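Local coordinates for protein-tyrosine-phosphatase PTP1 (Arabidopsis thaliana, PDB 6KRW), which removes phosphate from tyrosine residues of proteins, including the MAP kinase MPK6, and together with MKP1 represses salicylic acid and camalexin biosynthesis, at residues I95-I107 against C248-G260. Numbering follows the deposited sequence.
Sequences IKTSESESISQFI and CAIHNTIQRILAG
With CG trans to the backbone N (chi1 -177°), the Asn-252 amide reaches from helix 242-259 to Thr-97, while Gln-255, extended beyond CG, carries its amide to Ser-104. In this protein tyrosine phosphatase fold, the hairpin joining the antiparallel strands 92-95 and 106-109 at one margin of the mixed sheet thus packs on the helix that follows the phosphate-binding loop. The Gln-255 amide makes two bonds to one residue: OE1 accepts Ser-104 N at 2.8 Å, the donor tilted from the carbonyl plane, and NE2 donates to Ser-104 OG at 3.1 Å, nearly in the amide plane. Phe-106 turns its edge to the face of His-251, the ring planes 84° apart, and Cys-248 SG lies over one Phe-106 face, 4.0 Å from the centroid. Tyr-247 OH bonds His-251 ND1 and so limits the imidazole's rotation. Toward the C-terminal end of the helix, Ile-103 CD1 touches both Arg-256 CG and Ala-259 CB; the guanidinium makes a salt bridge to Asp-261, and its NH1 bonds Asn-252 OD1 and Thr-270 OG1. The bond from NH1 to OD1 fixes the flip of the Asn-252 amide, whose ND2 donates almost straight (165°) to Thr-97 OG1 at 3.0 Å and also to a water shared with Ser-104 O and Gln-255 OE1.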
# COMPACT_ATOMS: atom_id res chain seq x y z
N ILE A 95 2.36 1.03 -8.25
CA ILE A 95 3.23 2.06 -7.65
C ILE A 95 4.63 1.54 -7.73
O ILE A 95 4.98 0.55 -7.07
CB ILE A 95 2.82 2.40 -6.21
CG1 ILE A 95 1.32 2.62 -6.07
CG2 ILE A 95 3.63 3.57 -5.69
CD1 ILE A 95 0.77 3.76 -6.89
N LYS A 96 5.46 2.17 -8.56
CA LYS A 96 6.82 1.69 -8.85
C LYS A 96 7.71 2.91 -9.03
O LYS A 96 7.43 3.71 -9.92
CB LYS A 96 6.82 0.75 -10.05
CG LYS A 96 8.17 0.18 -10.43
CD LYS A 96 8.09 -0.80 -11.58
CE LYS A 96 9.43 -1.43 -11.87
NZ LYS A 96 9.37 -2.38 -13.02
N THR A 97 8.77 3.02 -8.27
CA THR A 97 9.69 4.17 -8.33
C THR A 97 11.00 3.75 -9.01
O THR A 97 11.71 4.61 -9.49
CB THR A 97 9.97 4.71 -6.93
OG1 THR A 97 10.63 3.67 -6.19
CG2 THR A 97 8.71 5.14 -6.24
N SER A 98 11.34 2.48 -9.00
CA SER A 98 12.72 2.02 -9.28
C SER A 98 12.67 0.65 -9.94
O SER A 98 11.68 -0.06 -9.77
CB SER A 98 13.59 1.93 -8.06
OG SER A 98 13.30 2.90 -7.05
N GLU A 99 13.72 0.29 -10.68
CA GLU A 99 13.84 -1.10 -11.18
C GLU A 99 15.06 -1.68 -10.49
O GLU A 99 16.12 -1.66 -11.06
CB GLU A 99 14.01 -1.19 -12.69
CG GLU A 99 14.10 -2.63 -13.15
CD GLU A 99 12.81 -3.40 -12.90
OE1 GLU A 99 12.84 -4.44 -12.22
OE2 GLU A 99 11.79 -2.97 -13.43
N SER A 100 14.85 -2.17 -9.28
CA SER A 100 15.92 -2.69 -8.40
C SER A 100 15.38 -3.92 -7.68
O SER A 100 14.23 -3.88 -7.19
CB SER A 100 16.38 -1.64 -7.43
OG SER A 100 17.19 -2.23 -6.43
N GLU A 101 16.19 -4.96 -7.59
CA GLU A 101 15.84 -6.17 -6.82
C GLU A 101 15.73 -5.83 -5.33
O GLU A 101 15.29 -6.70 -4.57
CB GLU A 101 16.90 -7.25 -7.08
CG GLU A 101 17.07 -7.57 -8.55
CD GLU A 101 18.15 -8.59 -8.87
OE1 GLU A 101 17.79 -9.71 -9.26
OE2 GLU A 101 19.34 -8.26 -8.74
N SER A 102 16.11 -4.61 -4.92
CA SER A 102 16.10 -4.24 -3.48
C SER A 102 14.94 -3.32 -3.14
O SER A 102 14.81 -2.96 -1.97
CB SER A 102 17.41 -3.61 -3.08
OG SER A 102 18.50 -4.47 -3.39
N ILE A 103 14.15 -2.89 -4.14
CA ILE A 103 13.05 -1.90 -3.92
C ILE A 103 11.73 -2.53 -4.34
O ILE A 103 11.58 -2.91 -5.51
CB ILE A 103 13.37 -0.58 -4.65
CG1 ILE A 103 14.74 -0.05 -4.20
CG2 ILE A 103 12.25 0.41 -4.39
CD1 ILE A 103 15.26 1.07 -5.00
N SER A 104 10.81 -2.69 -3.37
CA SER A 104 9.47 -3.26 -3.61
C SER A 104 8.67 -2.37 -4.56
O SER A 104 8.77 -1.12 -4.49
CB SER A 104 8.69 -3.41 -2.34
OG SER A 104 9.44 -4.13 -1.35
N GLN A 105 7.82 -3.03 -5.33
CA GLN A 105 6.73 -2.34 -6.04
C GLN A 105 5.44 -2.68 -5.30
O GLN A 105 5.36 -3.75 -4.61
CB GLN A 105 6.71 -2.73 -7.51
CG GLN A 105 6.32 -4.15 -7.80
CD GLN A 105 6.50 -4.53 -9.26
OE1 GLN A 105 6.46 -3.66 -10.16
NE2 GLN A 105 6.66 -5.82 -9.49
N PHE A 106 4.48 -1.79 -5.40
CA PHE A 106 3.18 -1.95 -4.73
C PHE A 106 2.05 -1.96 -5.73
O PHE A 106 2.11 -1.34 -6.80
CB PHE A 106 2.91 -0.85 -3.72
CG PHE A 106 4.09 -0.51 -2.85
CD1 PHE A 106 4.99 0.47 -3.22
CD2 PHE A 106 4.29 -1.15 -1.64
CE1 PHE A 106 6.08 0.80 -2.44
CE2 PHE A 106 5.36 -0.82 -0.83
CZ PHE A 106 6.26 0.16 -1.22
N ILE A 107 0.97 -2.61 -5.36
CA ILE A 107 -0.37 -2.39 -5.93
C ILE A 107 -1.20 -1.64 -4.91
O ILE A 107 -1.53 -2.23 -3.85
CB ILE A 107 -1.02 -3.67 -6.44
CG1 ILE A 107 -0.25 -4.23 -7.63
CG2 ILE A 107 -2.47 -3.42 -6.79
CD1 ILE A 107 -0.73 -5.59 -8.06
N CYS A 248 3.08 3.38 1.87
CA CYS A 248 3.99 3.19 0.70
C CYS A 248 5.16 4.18 0.78
O CYS A 248 6.28 3.80 0.47
CB CYS A 248 3.23 3.35 -0.61
SG CYS A 248 2.07 2.00 -0.94
N ALA A 249 4.91 5.43 1.16
CA ALA A 249 5.97 6.45 1.22
C ALA A 249 7.03 6.04 2.24
O ALA A 249 8.24 6.21 2.00
CB ALA A 249 5.42 7.82 1.48
N ILE A 250 6.60 5.54 3.40
CA ILE A 250 7.59 5.15 4.45
C ILE A 250 8.40 3.96 3.94
O ILE A 250 9.66 3.99 4.01
CB ILE A 250 6.84 4.85 5.76
CG1 ILE A 250 6.10 6.08 6.28
CG2 ILE A 250 7.81 4.24 6.79
CD1 ILE A 250 4.99 5.76 7.31
N HIS A 251 7.73 2.94 3.46
CA HIS A 251 8.39 1.70 2.99
C HIS A 251 9.35 2.01 1.84
O HIS A 251 10.52 1.60 1.86
CB HIS A 251 7.29 0.72 2.61
CG HIS A 251 7.72 -0.62 2.15
ND1 HIS A 251 7.16 -1.76 2.67
CD2 HIS A 251 8.60 -1.03 1.21
CE1 HIS A 251 7.67 -2.82 2.05
NE2 HIS A 251 8.57 -2.40 1.18
N ASN A 252 8.86 2.78 0.88
CA ASN A 252 9.66 3.08 -0.32
C ASN A 252 10.86 3.95 0.05
O ASN A 252 11.98 3.74 -0.48
CB ASN A 252 8.75 3.79 -1.30
CG ASN A 252 9.42 4.11 -2.63
OD1 ASN A 252 9.61 5.30 -2.94
ND2 ASN A 252 9.76 3.08 -3.38
N THR A 253 10.67 4.93 0.92
CA THR A 253 11.77 5.85 1.28
C THR A 253 12.89 5.05 1.94
O THR A 253 14.07 5.25 1.62
CB THR A 253 11.27 7.00 2.16
OG1 THR A 253 10.32 7.77 1.40
CG2 THR A 253 12.41 7.86 2.63
N ILE A 254 12.54 4.26 2.96
CA ILE A 254 13.58 3.49 3.68
C ILE A 254 14.32 2.56 2.71
O ILE A 254 15.56 2.54 2.74
CB ILE A 254 12.95 2.75 4.87
CG1 ILE A 254 12.44 3.75 5.91
CG2 ILE A 254 13.92 1.73 5.44
CD1 ILE A 254 13.51 4.51 6.64
N GLN A 255 13.59 1.83 1.86
CA GLN A 255 14.27 0.90 0.92
C GLN A 255 15.21 1.68 0.00
O GLN A 255 16.29 1.17 -0.32
CB GLN A 255 13.25 0.13 0.11
CG GLN A 255 12.58 -0.96 0.91
CD GLN A 255 11.74 -1.89 0.08
OE1 GLN A 255 11.10 -1.45 -0.88
NE2 GLN A 255 11.72 -3.16 0.46
N ARG A 256 14.76 2.82 -0.48
CA ARG A 256 15.60 3.58 -1.45
C ARG A 256 16.84 4.15 -0.75
O ARG A 256 17.91 4.18 -1.36
CB ARG A 256 14.75 4.64 -2.13
CG ARG A 256 13.84 4.05 -3.20
CD ARG A 256 12.76 5.00 -3.64
NE ARG A 256 13.29 6.26 -4.15
CZ ARG A 256 12.66 7.41 -4.07
NH1 ARG A 256 11.42 7.45 -3.61
NH2 ARG A 256 13.24 8.51 -4.55
N ILE A 257 16.74 4.58 0.51
CA ILE A 257 17.93 5.02 1.28
C ILE A 257 18.90 3.84 1.37
O ILE A 257 20.09 4.02 1.10
CB ILE A 257 17.54 5.57 2.65
CG1 ILE A 257 16.74 6.86 2.52
CG2 ILE A 257 18.78 5.74 3.53
CD1 ILE A 257 15.99 7.24 3.79
N LEU A 258 18.39 2.66 1.73
CA LEU A 258 19.25 1.47 1.92
C LEU A 258 19.86 1.03 0.59
O LEU A 258 20.92 0.38 0.62
CB LEU A 258 18.41 0.34 2.52
CG LEU A 258 18.03 0.54 3.98
CD1 LEU A 258 17.05 -0.54 4.42
CD2 LEU A 258 19.28 0.50 4.86
N ALA A 259 19.24 1.40 -0.53
CA ALA A 259 19.75 1.00 -1.86
C ALA A 259 20.66 2.08 -2.45
O ALA A 259 21.24 1.83 -3.51
CB ALA A 259 18.62 0.68 -2.79
N GLY A 260 20.79 3.22 -1.79
CA GLY A 260 21.73 4.28 -2.21
C GLY A 260 21.11 5.31 -3.13
O GLY A 260 21.87 6.03 -3.77
O HOH W 1 16.80 -1.53 -0.24
O HOH W 2 9.48 0.40 -2.24